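Local coordinates for protein insecticidal Delta-Endotoxin Cry8Ea1 (Bacillus Thuringiensis, PDB 3EB7) that kills susceptible insect larvae as a three-domain crystal toxin whose helical N-terminal domain is thought to form pores in gut-cell membranes, at residues I11-T16 against D38-G43; S31-L36 against N80-Y85. All blocks are in the same frame, centred on the assembly; numbering follows the deposited sequence.

Overall arrangement
From the N terminus, helix 2-20 runs through residues 11-16 and turns back into helix 26-40, whose last turn packs back on 11-16 in contact 1, closing a helical hairpin. Contact 2 starts inside that hairpin, at 31-36, and reaches forward past helix 47-59 to residues 80-85 on helix 65-93. The two contacts therefore cross along the chain rather than nest. Helix 26-40 serves both, and their centres lie about 11 Å apart. They also touch, L13 against L36 and W41 against Y82. Together they tie helices 2-20, 26-40 and 65-93 of the N-terminal bundle together, beside helix 133-153.

Contact 1. Residues I11-T16 against D38-G43; sequences ISLVGT and DVLWPG
L40, which meets L13 across the contact, also lies over the W41 indole: its CB stands 3.7 Å above one face of the ring system, displaced toward the rim. The rings of Y82 and W48 meet the same indole, with planes inclined by about 25° and 50°, and NE1 of W41 donates a hydrogen bond to the backbone O of L75, which restrains the rotation of the ring. Within 11-16 a single side chain, L13, touches 38-43, and its two methyls divide the work. CD1 of L13 comes tip to tip against V39, 3.6 Å from CG1 of V39 and 3.8 Å from its CB. The more distant CG2 of V39 lies 4.1 Å from CD1 of L13, so that one methyl bears on the whole branched end of the valine. V39 holds CG1 anti to its backbone N (chi1 178°), which places this methyl closest to the leucine. The segments belong to the antiparallel hairpin of helices 2-20 and 26-40 that opens the helical bundle of three-domain Cry toxins, and the backbones come nearest at L13 and V39, with CA atoms 7.9 Å apart. The other methyl, CD2 of L13, is 3.9 Å from CD2 of L40, the two leucines crossing at a slant. L13 also rests on L36 and on Q138 of helix 133-153, while L40 continues onto L142 of that helix and onto W48 and F51 of helix 47-59. I11 packs on P400, E402 and S413, and OG of S12 makes a weak hydrogen bond to the O of E402.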
ATOM      1  N   ILE A  11      -0.837  -6.823  -7.162  1.00 21.43           N
ATOM      2  CA  ILE A  11      -1.635  -6.964  -5.921  1.00 21.50           C
ATOM      3  C   ILE A  11      -1.577  -8.383  -5.393  1.00 22.70           C
ATOM      4  O   ILE A  11      -1.468  -8.611  -4.182  1.00 23.46           O
ATOM      5  CB  ILE A  11      -3.093  -6.511  -6.112  1.00 20.74           C
ATOM      6  CG1 ILE A  11      -3.171  -4.982  -6.003  1.00 19.19           C
ATOM      7  CG2 ILE A  11      -3.994  -7.143  -5.087  1.00 19.72           C
ATOM      8  CD1 ILE A  11      -4.510  -4.409  -6.399  1.00 15.84           C
ATOM      9  N   SER A  12      -1.645  -9.342  -6.317  1.00 23.44           N
ATOM     10  CA  SER A  12      -1.591 -10.746  -5.988  1.00 23.66           C
ATOM     11  C   SER A  12      -0.240 -11.120  -5.345  1.00 24.03           C
ATOM     12  O   SER A  12      -0.172 -11.892  -4.367  1.00 23.38           O
ATOM     13  CB  SER A  12      -1.802 -11.527  -7.287  1.00 24.20           C
ATOM     14  OG  SER A  12      -1.461 -12.887  -7.123  1.00 27.20           O
ATOM     15  N   LEU A  13       0.839 -10.584  -5.924  1.00 23.99           N
ATOM     16  CA  LEU A  13       2.182 -10.829  -5.453  1.00 23.83           C
ATOM     17  C   LEU A  13       2.374 -10.269  -4.071  1.00 23.68           C
ATOM     18  O   LEU A  13       2.869 -10.992  -3.214  1.00 23.16           O
ATOM     19  CB  LEU A  13       3.225 -10.270  -6.425  1.00 24.70           C
ATOM     20  CG  LEU A  13       3.992 -11.222  -7.347  1.00 25.86           C
ATOM     21  CD1 LEU A  13       3.377 -12.621  -7.527  1.00 26.58           C
ATOM     22  CD2 LEU A  13       4.141 -10.556  -8.666  1.00 27.96           C
ATOM     23  N   VAL A  14       1.950  -9.024  -3.809  1.00 23.95           N
ATOM     24  CA  VAL A  14       2.093  -8.511  -2.434  1.00 24.24           C
ATOM     25  C   VAL A  14       1.244  -9.264  -1.419  1.00 24.10           C
ATOM     26  O   VAL A  14       1.666  -9.463  -0.289  1.00 23.58           O
ATOM     27  CB  VAL A  14       1.984  -6.958  -2.245  1.00 24.69           C
ATOM     28  CG1 VAL A  14       2.725  -6.216  -3.304  1.00 24.23           C
ATOM     29  CG2 VAL A  14       0.591  -6.524  -2.162  1.00 26.90           C
ATOM     30  N   GLY A  15       0.067  -9.713  -1.831  1.00 24.12           N
ATOM     31  CA  GLY A  15      -0.742 -10.552  -0.977  1.00 24.22           C
ATOM     32  C   GLY A  15      -0.108 -11.881  -0.625  1.00 24.19           C
ATOM     33  O   GLY A  15      -0.213 -12.355   0.502  1.00 24.77           O
ATOM     34  N   THR A  16       0.555 -12.495  -1.584  1.00 24.22           N
ATOM     35  CA  THR A  16       1.194 -13.779  -1.331  1.00 24.43           C
ATOM     36  C   THR A  16       2.375 -13.640  -0.371  1.00 24.52           C
ATOM     37  O   THR A  16       2.508 -14.403   0.578  1.00 24.74           O
ATOM     38  CB  THR A  16       1.733 -14.391  -2.627  1.00 23.94           C
ATOM     39  OG1 THR A  16       0.643 -14.641  -3.499  1.00 25.01           O
ATOM     40  CG2 THR A  16       2.414 -15.718  -2.329  1.00 24.31           C
ATOM     41  N   ASP A  38       4.803 -19.215 -11.056  1.00 29.08           N
ATOM     42  CA  ASP A  38       3.560 -19.319 -11.816  1.00 29.71           C
ATOM     43  C   ASP A  38       3.010 -17.987 -12.272  1.00 28.35           C
ATOM     44  O   ASP A  38       2.464 -17.904 -13.374  1.00 28.65           O
ATOM     45  CB  ASP A  38       2.461 -20.007 -11.015  1.00 30.62           C
ATOM     46  CG  ASP A  38       2.473 -21.503 -11.174  1.00 36.20           C
ATOM     47  OD1 ASP A  38       1.429 -22.109 -10.814  1.00 44.41           O
ATOM     48  OD2 ASP A  38       3.501 -22.079 -11.640  1.00 40.02           O
ATOM     49  N   VAL A  39       3.116 -16.971 -11.413  1.00 26.11           N
ATOM     50  CA  VAL A  39       2.554 -15.663 -11.694  1.00 24.24           C
ATOM     51  C   VAL A  39       3.470 -14.936 -12.693  1.00 24.19           C
ATOM     52  O   VAL A  39       2.998 -14.408 -13.713  1.00 24.42           O
ATOM     53  CB  VAL A  39       2.324 -14.858 -10.385  1.00 24.72           C
ATOM     54  CG1 VAL A  39       1.762 -13.431 -10.658  1.00 23.58           C
ATOM     55  CG2 VAL A  39       1.386 -15.612  -9.469  1.00 24.45           C
ATOM     56  N   LEU A  40       4.779 -14.962 -12.438  1.00 23.20           N
ATOM     57  CA  LEU A  40       5.730 -14.196 -13.234  1.00 22.24           C
ATOM     58  C   LEU A  40       6.152 -14.863 -14.544  1.00 22.49           C
ATOM     59  O   LEU A  40       6.527 -14.200 -15.500  1.00 21.68           O
ATOM     60  CB  LEU A  40       6.934 -13.778 -12.369  1.00 22.68           C
ATOM     61  CG  LEU A  40       6.623 -12.721 -11.282  1.00 21.80           C
ATOM     62  CD1 LEU A  40       7.785 -12.533 -10.320  1.00 19.93           C
ATOM     63  CD2 LEU A  40       6.223 -11.387 -11.905  1.00 20.95           C
ATOM     64  N   TRP A  41       6.066 -16.182 -14.593  1.00 23.73           N
ATOM     65  CA  TRP A  41       6.388 -16.910 -15.817  1.00 25.20           C
ATOM     66  C   TRP A  41       5.276 -17.914 -16.116  1.00 26.68           C
ATOM     67  O   TRP A  41       5.459 -19.118 -15.914  1.00 27.30           O
ATOM     68  CB  TRP A  41       7.767 -17.571 -15.723  1.00 23.87           C
ATOM     69  CG  TRP A  41       8.878 -16.563 -15.684  1.00 24.75           C
ATOM     70  CD1 TRP A  41       9.421 -15.876 -16.753  1.00 24.09           C
ATOM     71  CD2 TRP A  41       9.558 -16.080 -14.519  1.00 22.89           C
ATOM     72  NE1 TRP A  41      10.396 -15.015 -16.313  1.00 22.28           N
ATOM     73  CE2 TRP A  41      10.503 -15.121 -14.953  1.00 22.93           C
ATOM     74  CE3 TRP A  41       9.479 -16.383 -13.149  1.00 23.37           C
ATOM     75  CZ2 TRP A  41      11.379 -14.465 -14.058  1.00 24.26           C
ATOM     76  CZ3 TRP A  41      10.331 -15.728 -12.265  1.00 23.44           C
ATOM     77  CH2 TRP A  41      11.280 -14.783 -12.725  1.00 22.99           C
ATOM     78  N   PRO A  42       4.109 -17.412 -16.579  1.00 28.54           N
ATOM     79  CA  PRO A  42       3.007 -18.319 -16.907  1.00 29.37           C
ATOM     80  C   PRO A  42       3.230 -19.111 -18.212  1.00 30.81           C
ATOM     81  O   PRO A  42       2.547 -20.123 -18.438  1.00 31.13           O
ATOM     82  CB  PRO A  42       1.789 -17.399 -17.011  1.00 29.75           C
ATOM     83  CG  PRO A  42       2.298 -15.962 -16.742  1.00 29.45           C
ATOM     84  CD  PRO A  42       3.771 -15.991 -16.848  1.00 28.63           C
ATOM     85  N   GLY A  43       4.206 -18.704 -19.027  1.00 31.33           N
ATOM     86  CA  GLY A  43       4.516 -19.414 -20.276  1.00 31.73           C
ATOM     87  C   GLY A  43       3.713 -18.947 -21.487  1.00 32.38           C
ATOM     88  O   GLY A  43       2.579 -18.492 -21.350  1.00 32.19           O
TER

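Contact 2. Residues S31-L36 against N80-Y85; sequences SLYSTL and NNYQLY
A T-shaped aromatic pair, Y33 with Y85, joins helix 26-40 to helix 65-93, and Y82 adds a third ring one helical turn before Y85. The edge of Y85 is directed at the face of Y33, with ring centroids 5.6 Å apart and planes at 83°. CE2 of Y85 does the touching: it stands over the Y33 face toward the rim, 3.9 Å from CZ of Y33 and 4.1 Å from CE1 of Y33. Seen from Y85, that same CZ lies at the ring edge and in its plane, which makes the pair edge-to-face. With chi1 at 177°, the Y85 ring extends opposite the backbone N, an orientation that carries it out toward helix 26-40. In the helical bundle of Cry toxins the amphipathic outer helices turn their inner faces to a central one, here helix 133-153, and the two tyrosines converge on it. The hydroxyls of Y33 and Y85 both hydrogen-bond to OD2 of D149 on that helix. A single carboxylate oxygen thus satisfies two buried phenols and fixes the far ends of both rings, and the paired bonds would be expected to stabilise its negative charge. Y82 approaches Y33 differently. Its CE2 comes 3.6 Å from CE2 of Y33 and 4.0 Å from CD2 of Y33, with Y33 lying at the edge of the Y82 ring, near its plane. This is an oblique apolar touch between ring carbons, made where the backbones run closest, the CA atoms of Y33 and Y82 being 8.7 Å apart. L146 of helix 133-153 packs on Y33 and Y85, L142 of the same helix on Y82, and L112 of helix 99-119 on Y82 and Y85.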
ATOM      1  N   SER A  31       6.871 -23.503  -1.583  1.00 29.96           N
ATOM      2  CA  SER A  31       5.515 -23.176  -1.932  1.00 30.41           C
ATOM      3  C   SER A  31       5.343 -21.733  -2.476  1.00 30.45           C
ATOM      4  O   SER A  31       4.576 -21.491  -3.420  1.00 30.79           O
ATOM      5  CB  SER A  31       4.649 -23.406  -0.675  1.00 30.77           C
ATOM      6  OG  SER A  31       3.413 -22.696  -0.749  1.00 32.13           O
ATOM      7  N   LEU A  32       6.039 -20.788  -1.849  1.00 29.95           N
ATOM      8  CA  LEU A  32       6.076 -19.392  -2.248  1.00 29.43           C
ATOM      9  C   LEU A  32       6.693 -19.209  -3.642  1.00 28.59           C
ATOM     10  O   LEU A  32       6.104 -18.558  -4.486  1.00 29.12           O
ATOM     11  CB  LEU A  32       6.869 -18.592  -1.197  1.00 29.55           C
ATOM     12  CG  LEU A  32       7.246 -17.135  -1.471  1.00 30.33           C
ATOM     13  CD1 LEU A  32       5.993 -16.277  -1.809  1.00 29.87           C
ATOM     14  CD2 LEU A  32       7.974 -16.577  -0.250  1.00 30.17           C
ATOM     15  N   TYR A  33       7.882 -19.757  -3.861  1.00 28.08           N
ATOM     16  CA  TYR A  33       8.557 -19.753  -5.175  1.00 28.06           C
ATOM     17  C   TYR A  33       7.712 -20.389  -6.264  1.00 28.17           C
ATOM     18  O   TYR A  33       7.679 -19.916  -7.406  1.00 27.48           O
ATOM     19  CB  TYR A  33       9.910 -20.480  -5.119  1.00 28.30           C
ATOM     20  CG  TYR A  33      11.042 -19.590  -4.701  1.00 29.64           C
ATOM     21  CD1 TYR A  33      11.752 -19.812  -3.515  1.00 30.20           C
ATOM     22  CD2 TYR A  33      11.384 -18.497  -5.470  1.00 31.92           C
ATOM     23  CE1 TYR A  33      12.788 -18.965  -3.113  1.00 29.80           C
ATOM     24  CE2 TYR A  33      12.414 -17.648  -5.088  1.00 33.93           C
ATOM     25  CZ  TYR A  33      13.107 -17.884  -3.908  1.00 31.42           C
ATOM     26  OH  TYR A  33      14.121 -17.012  -3.594  1.00 31.19           O
ATOM     27  N   SER A  34       7.036 -21.475  -5.905  1.00 28.62           N
ATOM     28  CA  SER A  34       6.090 -22.102  -6.815  1.00 30.09           C
ATOM     29  C   SER A  34       4.982 -21.124  -7.313  1.00 29.40           C
ATOM     30  O   SER A  34       4.702 -21.018  -8.515  1.00 29.24           O
ATOM     31  CB  SER A  34       5.468 -23.314  -6.144  1.00 30.30           C
ATOM     32  OG  SER A  34       4.660 -23.932  -7.113  1.00 34.62           O
ATOM     33  N   THR A  35       4.378 -20.411  -6.371  1.00 29.01           N
ATOM     34  CA  THR A  35       3.402 -19.373  -6.666  1.00 29.34           C
ATOM     35  C   THR A  35       4.032 -18.223  -7.449  1.00 29.29           C
ATOM     36  O   THR A  35       3.493 -17.848  -8.476  1.00 29.94           O
ATOM     37  CB  THR A  35       2.696 -18.899  -5.372  1.00 29.06           C
ATOM     38  OG1 THR A  35       1.968 -19.999  -4.833  1.00 30.17           O
ATOM     39  CG2 THR A  35       1.746 -17.776  -5.624  1.00 29.07           C
ATOM     40  N   LEU A  36       5.169 -17.695  -6.992  1.00 29.04           N
ATOM     41  CA  LEU A  36       5.838 -16.563  -7.667  1.00 29.42           C
ATOM     42  C   LEU A  36       6.195 -16.862  -9.113  1.00 29.09           C
ATOM     43  O   LEU A  36       5.922 -16.053 -10.003  1.00 28.74           O
ATOM     44  CB  LEU A  36       7.106 -16.167  -6.933  1.00 29.36           C
ATOM     45  CG  LEU A  36       7.167 -15.070  -5.846  1.00 31.85           C
ATOM     46  CD1 LEU A  36       5.810 -14.705  -5.164  1.00 30.61           C
ATOM     47  CD2 LEU A  36       8.224 -15.499  -4.814  1.00 28.85           C
ATOM     48  N   ASN A  80      13.666 -19.240 -16.888  1.00 27.97           N
ATOM     49  CA  ASN A  80      14.139 -20.600 -17.125  1.00 28.78           C
ATOM     50  C   ASN A  80      15.062 -21.050 -16.004  1.00 28.61           C
ATOM     51  O   ASN A  80      14.977 -22.179 -15.544  1.00 28.77           O
ATOM     52  CB  ASN A  80      14.853 -20.721 -18.493  1.00 28.76           C
ATOM     53  CG  ASN A  80      13.915 -20.444 -19.677  1.00 31.92           C
ATOM     54  OD1 ASN A  80      12.727 -20.825 -19.675  1.00 31.87           O
ATOM     55  ND2 ASN A  80      14.445 -19.768 -20.694  1.00 31.96           N
ATOM     56  N   ASN A  81      15.949 -20.152 -15.576  1.00 28.47           N
ATOM     57  CA  ASN A  81      16.865 -20.429 -14.474  1.00 28.20           C
ATOM     58  C   ASN A  81      16.194 -20.529 -13.104  1.00 27.90           C
ATOM     59  O   ASN A  81      16.689 -21.230 -12.224  1.00 27.76           O
ATOM     60  CB  ASN A  81      17.994 -19.398 -14.468  1.00 28.47           C
ATOM     61  CG  ASN A  81      19.047 -19.694 -15.519  1.00 29.22           C
ATOM     62  OD1 ASN A  81      19.771 -20.685 -15.423  1.00 33.43           O
ATOM     63  ND2 ASN A  81      19.126 -18.856 -16.529  1.00 26.85           N
ATOM     64  N   TYR A  82      15.077 -19.824 -12.935  1.00 27.52           N
ATOM     65  CA  TYR A  82      14.236 -19.963 -11.755  1.00 28.08           C
ATOM     66  C   TYR A  82      13.521 -21.312 -11.642  1.00 28.68           C
ATOM     67  O   TYR A  82      13.351 -21.798 -10.532  1.00 28.36           O
ATOM     68  CB  TYR A  82      13.223 -18.831 -11.679  1.00 27.34           C
ATOM     69  CG  TYR A  82      13.608 -17.764 -10.679  1.00 28.04           C
ATOM     70  CD1 TYR A  82      14.118 -16.523 -11.104  1.00 25.31           C
ATOM     71  CD2 TYR A  82      13.461 -17.997  -9.291  1.00 27.12           C
ATOM     72  CE1 TYR A  82      14.476 -15.543 -10.170  1.00 24.23           C
ATOM     73  CE2 TYR A  82      13.796 -17.044  -8.365  1.00 25.86           C
ATOM     74  CZ  TYR A  82      14.305 -15.820  -8.807  1.00 26.89           C
ATOM     75  OH  TYR A  82      14.638 -14.885  -7.875  1.00 28.75           O
ATOM     76  N   GLN A  83      13.093 -21.900 -12.769  1.00 29.53           N
ATOM     77  CA  GLN A  83      12.492 -23.257 -12.763  1.00 31.73           C
ATOM     78  C   GLN A  83      13.487 -24.293 -12.242  1.00 31.55           C
ATOM     79  O   GLN A  83      13.145 -25.121 -11.412  1.00 32.48           O
ATOM     80  CB  GLN A  83      12.001 -23.685 -14.148  1.00 32.00           C
ATOM     81  CG  GLN A  83      11.337 -22.560 -14.908  1.00 36.01           C
ATOM     82  CD  GLN A  83       9.917 -22.878 -15.303  1.00 41.37           C
ATOM     83  OE1 GLN A  83       9.020 -22.995 -14.440  1.00 42.91           O
ATOM     84  NE2 GLN A  83       9.684 -23.003 -16.618  1.00 41.93           N
ATOM     85  N   LEU A  84      14.717 -24.199 -12.726  1.00 31.25           N
ATOM     86  CA  LEU A  84      15.805 -25.072 -12.339  1.00 31.15           C
ATOM     87  C   LEU A  84      16.193 -24.908 -10.862  1.00 31.37           C
ATOM     88  O   LEU A  84      16.519 -25.884 -10.194  1.00 30.58           O
ATOM     89  CB  LEU A  84      17.016 -24.832 -13.243  1.00 30.34           C
ATOM     90  CG  LEU A  84      16.787 -24.931 -14.751  1.00 28.86           C
ATOM     91  CD1 LEU A  84      18.001 -24.420 -15.487  1.00 26.99           C
ATOM     92  CD2 LEU A  84      16.467 -26.364 -15.188  1.00 31.83           C
ATOM     93  N   TYR A  85      16.176 -23.672 -10.370  1.00 31.87           N
ATOM     94  CA  TYR A  85      16.392 -23.406  -8.950  1.00 31.77           C
ATOM     95  C   TYR A  85      15.239 -23.974  -8.118  1.00 32.08           C
ATOM     96  O   TYR A  85      15.471 -24.606  -7.095  1.00 31.33           O
ATOM     97  CB  TYR A  85      16.548 -21.916  -8.701  1.00 31.77           C
ATOM     98  CG  TYR A  85      16.695 -21.529  -7.256  1.00 31.98           C
ATOM     99  CD1 TYR A  85      17.725 -22.069  -6.457  1.00 31.68           C
ATOM    100  CD2 TYR A  85      15.836 -20.582  -6.681  1.00 31.56           C
ATOM    101  CE1 TYR A  85      17.859 -21.691  -5.124  1.00 31.46           C
ATOM    102  CE2 TYR A  85      15.963 -20.202  -5.332  1.00 30.63           C
ATOM    103  CZ  TYR A  85      16.979 -20.746  -4.574  1.00 31.86           C
ATOM    104  OH  TYR A  85      17.114 -20.364  -3.257  1.00 32.83           O
TER